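Local coordinates for extracellular solute-binding protein family 1 (Arthrobacter chlorophenolicus, PDB 4R2F), which binds the disaccharide laminaribiose and probably delivers such sugars to a membrane transporter, at residues L333-K343 and F351-F360. Numbering follows the deposited sequence.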
loop_
_atom_site.group_PDB
_atom_site.type_symbol
_atom_site.label_atom_id
_atom_site.label_comp_id
_atom_site.label_asym_id
_atom_site.label_seq_id
_atom_site.Cartn_x
_atom_site.Cartn_y
_atom_site.Cartn_z
ATOM N N LEU A 333 0.681 -19.759 1.753
ATOM C CA LEU A 333 0.049 -19.145 2.942
ATOM C C LEU A 333 0.530 -19.758 4.260
ATOM O O LEU A 333 0.715 -19.040 5.245
ATOM C CB LEU A 333 -1.466 -19.260 2.863
ATOM C CG LEU A 333 -2.108 -18.386 1.807
ATOM C CD1 LEU A 333 -3.540 -18.825 1.623
ATOM C CD2 LEU A 333 -2.021 -16.932 2.234
ATOM N N GLY A 334 0.770 -21.066 4.252
ATOM C CA GLY A 334 1.255 -21.785 5.419
ATOM C C GLY A 334 2.668 -21.423 5.866
ATOM O O GLY A 334 3.008 -21.661 7.003
ATOM N N LYS A 335 3.483 -20.846 4.982
ATOM C CA LYS A 335 4.862 -20.472 5.291
ATOM C C LYS A 335 5.078 -18.957 5.537
ATOM O O LYS A 335 6.171 -18.505 5.952
ATOM C CB LYS A 335 5.788 -20.980 4.164
ATOM C CG LYS A 335 5.813 -22.510 4.020
ATOM C CD LYS A 335 7.075 -23.165 4.561
ATOM C CE LYS A 335 8.223 -23.077 3.557
ATOM N NZ LYS A 335 9.591 -23.104 4.160
ATOM N N LEU A 336 4.035 -18.175 5.291
ATOM C CA LEU A 336 4.113 -16.711 5.470
ATOM C C LEU A 336 4.654 -16.259 6.813
ATOM O O LEU A 336 5.360 -15.259 6.876
ATOM C CB LEU A 336 2.741 -16.055 5.269
ATOM C CG LEU A 336 2.232 -16.036 3.838
ATOM C CD1 LEU A 336 0.907 -15.299 3.849
ATOM C CD2 LEU A 336 3.214 -15.393 2.875
ATOM N N LYS A 337 4.306 -16.958 7.894
ATOM C CA LYS A 337 4.840 -16.593 9.211
ATOM C C LYS A 337 6.365 -16.409 9.221
ATOM O O LYS A 337 6.880 -15.559 9.942
ATOM C CB LYS A 337 4.427 -17.623 10.268
ATOM C CG LYS A 337 4.898 -19.042 9.994
ATOM C CD LYS A 337 4.364 -20.026 11.024
ATOM C CE LYS A 337 4.950 -21.401 10.765
ATOM N NZ LYS A 337 4.093 -22.464 11.344
ATOM N N GLU A 338 7.090 -17.171 8.409
ATOM C CA GLU A 338 8.559 -17.055 8.401
ATOM C C GLU A 338 9.027 -15.670 8.002
ATOM O O GLU A 338 10.084 -15.228 8.445
ATOM C CB GLU A 338 9.188 -18.076 7.443
ATOM C CG GLU A 338 9.026 -19.521 7.908
ATOM C CD GLU A 338 9.266 -20.550 6.813
ATOM O OE1 GLU A 338 9.871 -20.217 5.761
ATOM O OE2 GLU A 338 8.843 -21.707 7.021
ATOM N N LEU A 339 8.252 -14.984 7.156
ATOM C CA LEU A 339 8.653 -13.672 6.668
ATOM C C LEU A 339 8.569 -12.622 7.766
ATOM O O LEU A 339 9.418 -11.730 7.846
ATOM C CB LEU A 339 7.806 -13.263 5.461
ATOM C CG LEU A 339 7.932 -14.179 4.239
ATOM C CD1 LEU A 339 6.828 -13.882 3.226
ATOM C CD2 LEU A 339 9.309 -14.078 3.587
ATOM N N TRP A 340 7.540 -12.731 8.605
ATOM C CA TRP A 340 7.427 -11.857 9.771
ATOM C C TRP A 340 8.379 -12.286 10.878
ATOM O O TRP A 340 8.849 -11.437 11.631
ATOM C CB TRP A 340 5.996 -11.815 10.304
ATOM C CG TRP A 340 5.151 -10.843 9.563
ATOM C CD1 TRP A 340 4.972 -9.516 9.856
ATOM C CD2 TRP A 340 4.391 -11.101 8.378
ATOM N NE1 TRP A 340 4.133 -8.938 8.936
ATOM C CE2 TRP A 340 3.747 -9.883 8.023
ATOM C CE3 TRP A 340 4.179 -12.235 7.585
ATOM C CZ2 TRP A 340 2.923 -9.771 6.901
ATOM C CZ3 TRP A 340 3.344 -12.130 6.474
ATOM C CH2 TRP A 340 2.742 -10.900 6.131
ATOM N N GLN A 341 8.648 -13.588 10.981
ATOM C CA GLN A 341 9.625 -14.100 11.964
ATOM C C GLN A 341 11.008 -13.524 11.702
ATOM O O GLN A 341 11.675 -13.089 12.627
ATOM C CB GLN A 341 9.634 -15.638 11.980
ATOM C CG GLN A 341 10.279 -16.287 13.216
ATOM C CD GLN A 341 11.795 -16.253 13.151
ATOM O OE1 GLN A 341 12.405 -16.469 12.097
ATOM N NE2 GLN A 341 12.412 -15.951 14.275
ATOM N N GLN A 342 11.403 -13.464 10.433
ATOM C CA GLN A 342 12.678 -12.857 10.029
ATOM C C GLN A 342 12.609 -11.340 9.875
ATOM O O GLN A 342 13.604 -10.712 9.548
ATOM C CB GLN A 342 13.169 -13.493 8.714
ATOM C CG GLN A 342 13.530 -14.977 8.848
ATOM C CD GLN A 342 13.516 -15.697 7.496
ATOM O OE1 GLN A 342 14.294 -15.382 6.599
ATOM N NE2 GLN A 342 12.616 -16.648 7.346
ATOM N N LYS A 343 11.434 -10.750 10.110
ATOM C CA LYS A 343 11.285 -9.291 10.115
ATOM C C LYS A 343 11.611 -8.689 8.763
ATOM O O LYS A 343 12.260 -7.643 8.663
ATOM C CB LYS A 343 12.165 -8.650 11.182
ATOM C CG LYS A 343 11.933 -9.205 12.571
ATOM C CD LYS A 343 12.837 -8.499 13.570
ATOM C CE LYS A 343 12.644 -9.044 14.972
ATOM N NZ LYS A 343 13.511 -8.284 15.909
ATOM N N PHE A 351 -3.058 -12.823 9.709
ATOM C CA PHE A 351 -3.249 -14.007 10.541
ATOM C C PHE A 351 -2.980 -13.673 11.995
ATOM O O PHE A 351 -1.951 -13.101 12.332
ATOM C CB PHE A 351 -2.321 -15.129 10.101
ATOM C CG PHE A 351 -2.722 -15.766 8.800
ATOM C CD1 PHE A 351 -3.924 -16.452 8.685
ATOM C CD2 PHE A 351 -1.896 -15.693 7.694
ATOM C CE1 PHE A 351 -4.292 -17.037 7.483
ATOM C CE2 PHE A 351 -2.264 -16.270 6.493
ATOM C CZ PHE A 351 -3.468 -16.938 6.386
ATOM N N LYS A 352 -3.919 -14.063 12.853
ATOM C CA LYS A 352 -3.858 -13.763 14.291
ATOM C C LYS A 352 -2.578 -14.269 14.977
ATOM O O LYS A 352 -1.965 -13.543 15.766
ATOM C CB LYS A 352 -5.097 -14.336 14.992
ATOM C CG LYS A 352 -5.140 -14.029 16.469
ATOM C CD LYS A 352 -6.543 -14.129 17.032
ATOM C CE LYS A 352 -6.644 -13.309 18.308
ATOM N NZ LYS A 352 -7.622 -13.884 19.263
ATOM N N SER A 353 -2.172 -15.500 14.660
ATOM C CA SER A 353 -0.974 -16.080 15.243
ATOM C C SER A 353 0.255 -15.241 14.933
ATOM O O SER A 353 1.141 -15.108 15.764
ATOM C CB SER A 353 -0.752 -17.507 14.735
ATOM O OG SER A 353 -0.723 -17.554 13.312
ATOM N N ILE A 354 0.322 -14.682 13.730
ATOM C CA ILE A 354 1.484 -13.873 13.356
ATOM C C ILE A 354 1.460 -12.563 14.141
ATOM O O ILE A 354 2.503 -12.099 14.602
ATOM C CB ILE A 354 1.551 -13.606 11.843
ATOM C CG1 ILE A 354 1.584 -14.933 11.088
ATOM C CG2 ILE A 354 2.801 -12.800 11.529
ATOM C CD1 ILE A 354 1.539 -14.839 9.572
ATOM N N THR A 355 0.274 -11.988 14.329
ATOM C CA THR A 355 0.151 -10.743 15.122
ATOM C C THR A 355 0.483 -10.937 16.597
ATOM O O THR A 355 0.651 -9.963 17.316
ATOM C CB THR A 355 -1.272 -10.117 15.109
ATOM O OG1 THR A 355 -2.191 -10.976 15.803
ATOM C CG2 THR A 355 -1.764 -9.832 13.697
ATOM N N GLU A 356 0.546 -12.184 17.045
ATOM C CA GLU A 356 0.918 -12.515 18.423
ATOM C C GLU A 356 2.332 -13.064 18.561
ATOM O O GLU A 356 2.773 -13.422 19.645
ATOM C CB GLU A 356 -0.075 -13.542 18.936
ATOM C CG GLU A 356 -1.477 -12.959 19.031
ATOM C CD GLU A 356 -2.514 -13.982 19.448
ATOM O OE1 GLU A 356 -2.235 -15.194 19.326
ATOM O OE2 GLU A 356 -3.606 -13.572 19.899
ATOM N N MET A 357 3.055 -13.098 17.451
ATOM C CA MET A 357 4.383 -13.669 17.412
ATOM C C MET A 357 5.285 -12.722 18.206
ATOM O O MET A 357 5.166 -11.513 18.096
ATOM C CB MET A 357 4.804 -13.835 15.935
ATOM C CG MET A 357 6.237 -14.189 15.633
ATOM S SD MET A 357 6.508 -14.139 13.849
ATOM C CE MET A 357 5.406 -15.441 13.360
ATOM N N PRO A 358 6.160 -13.272 19.051
ATOM C CA PRO A 358 7.074 -12.454 19.831
ATOM C C PRO A 358 7.822 -11.395 19.027
ATOM O O PRO A 358 7.995 -10.266 19.485
ATOM C CB PRO A 358 8.056 -13.484 20.383
ATOM C CG PRO A 358 7.218 -14.711 20.562
ATOM C CD PRO A 358 6.210 -14.693 19.449
ATOM N N GLU A 359 8.281 -11.771 17.847
ATOM C CA GLU A 359 9.050 -10.879 16.980
ATOM C C GLU A 359 8.236 -9.654 16.555
ATOM O O GLU A 359 8.798 -8.598 16.350
ATOM C CB GLU A 359 9.542 -11.637 15.733
ATOM C CG GLU A 359 10.739 -12.570 15.974
ATOM C CD GLU A 359 10.356 -13.967 16.457
ATOM O OE1 GLU A 359 9.178 -14.235 16.762
ATOM O OE2 GLU A 359 11.251 -14.833 16.530
ATOM N N PHE A 360 6.926 -9.836 16.385
ATOM C CA PHE A 360 6.013 -8.762 16.019
ATOM C C PHE A 360 5.659 -7.825 17.191
ATOM O O PHE A 360 5.812 -6.623 17.099
ATOM C CB PHE A 360 4.708 -9.378 15.474
ATOM C CG PHE A 360 3.783 -8.363 14.886
ATOM C CD1 PHE A 360 4.071 -7.803 13.650
ATOM C CD2 PHE A 360 2.665 -7.919 15.589
ATOM C CE1 PHE A 360 3.244 -6.834 13.104
ATOM C CE2 PHE A 360 1.822 -6.963 15.037
ATOM C CZ PHE A 360 2.124 -6.415 13.794
HETATM O O HOH W 1 10.911 -7.444 17.588
#
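The indole of Trp340 meets Ile354 and Phe360 obliquely, while its edge, in the ring plane, faces the carbonyl oxygen of Leu336 one turn earlier. Methyl CG2 of Ile354 lies 3.6 Å from both CB and CG of Trp340, and the two side chains cross at about a right angle. The indole N-H bonds to the carbonyl of Ala347, which satisfies the buried ring's polar atom. Phe351 turns an edge to CD1 of Leu336, and its ring stacks on Phe132. Such packing illustrates how short helices, joined by a connection that carries the short strand 348-349, can form a layer over a sheet: Leu336 and Trp340 rest on Trp151 and Gln152 of strand 145-161, and the Trp340 side chain is about 11 Å from a bound glucose unit.

Ile354 continues the apolar seam with CD1, 3.8 Å from CA of Lys337. Farther along, Met357 runs extended, CG anti to the backbone N (chi1 170°), and bends only at its end. This brings SD 3.6 Å from the backbone N of Gln341 and lays CE against CB of Lys337.

Toward solvent the chemistry becomes polar. Gln341 NE2 donates to Glu359 OE2 at 2.8 Å, with an N-H...O angle of 157°. The acceptor lies near the amide plane, yet the donor comes from above the carboxylate, the two planes being 88° apart. A water joins Lys343 NZ to the carbonyl oxygen of Glu359. With the carboxylate of Glu359 trimmed back to an alanine, the Gln341 amide is likely to lose this acceptor and be freer to turn. The contact thus rests mainly on apolar burial, with one direct side-chain hydrogen bond and a water bridge tying its solvent-facing end.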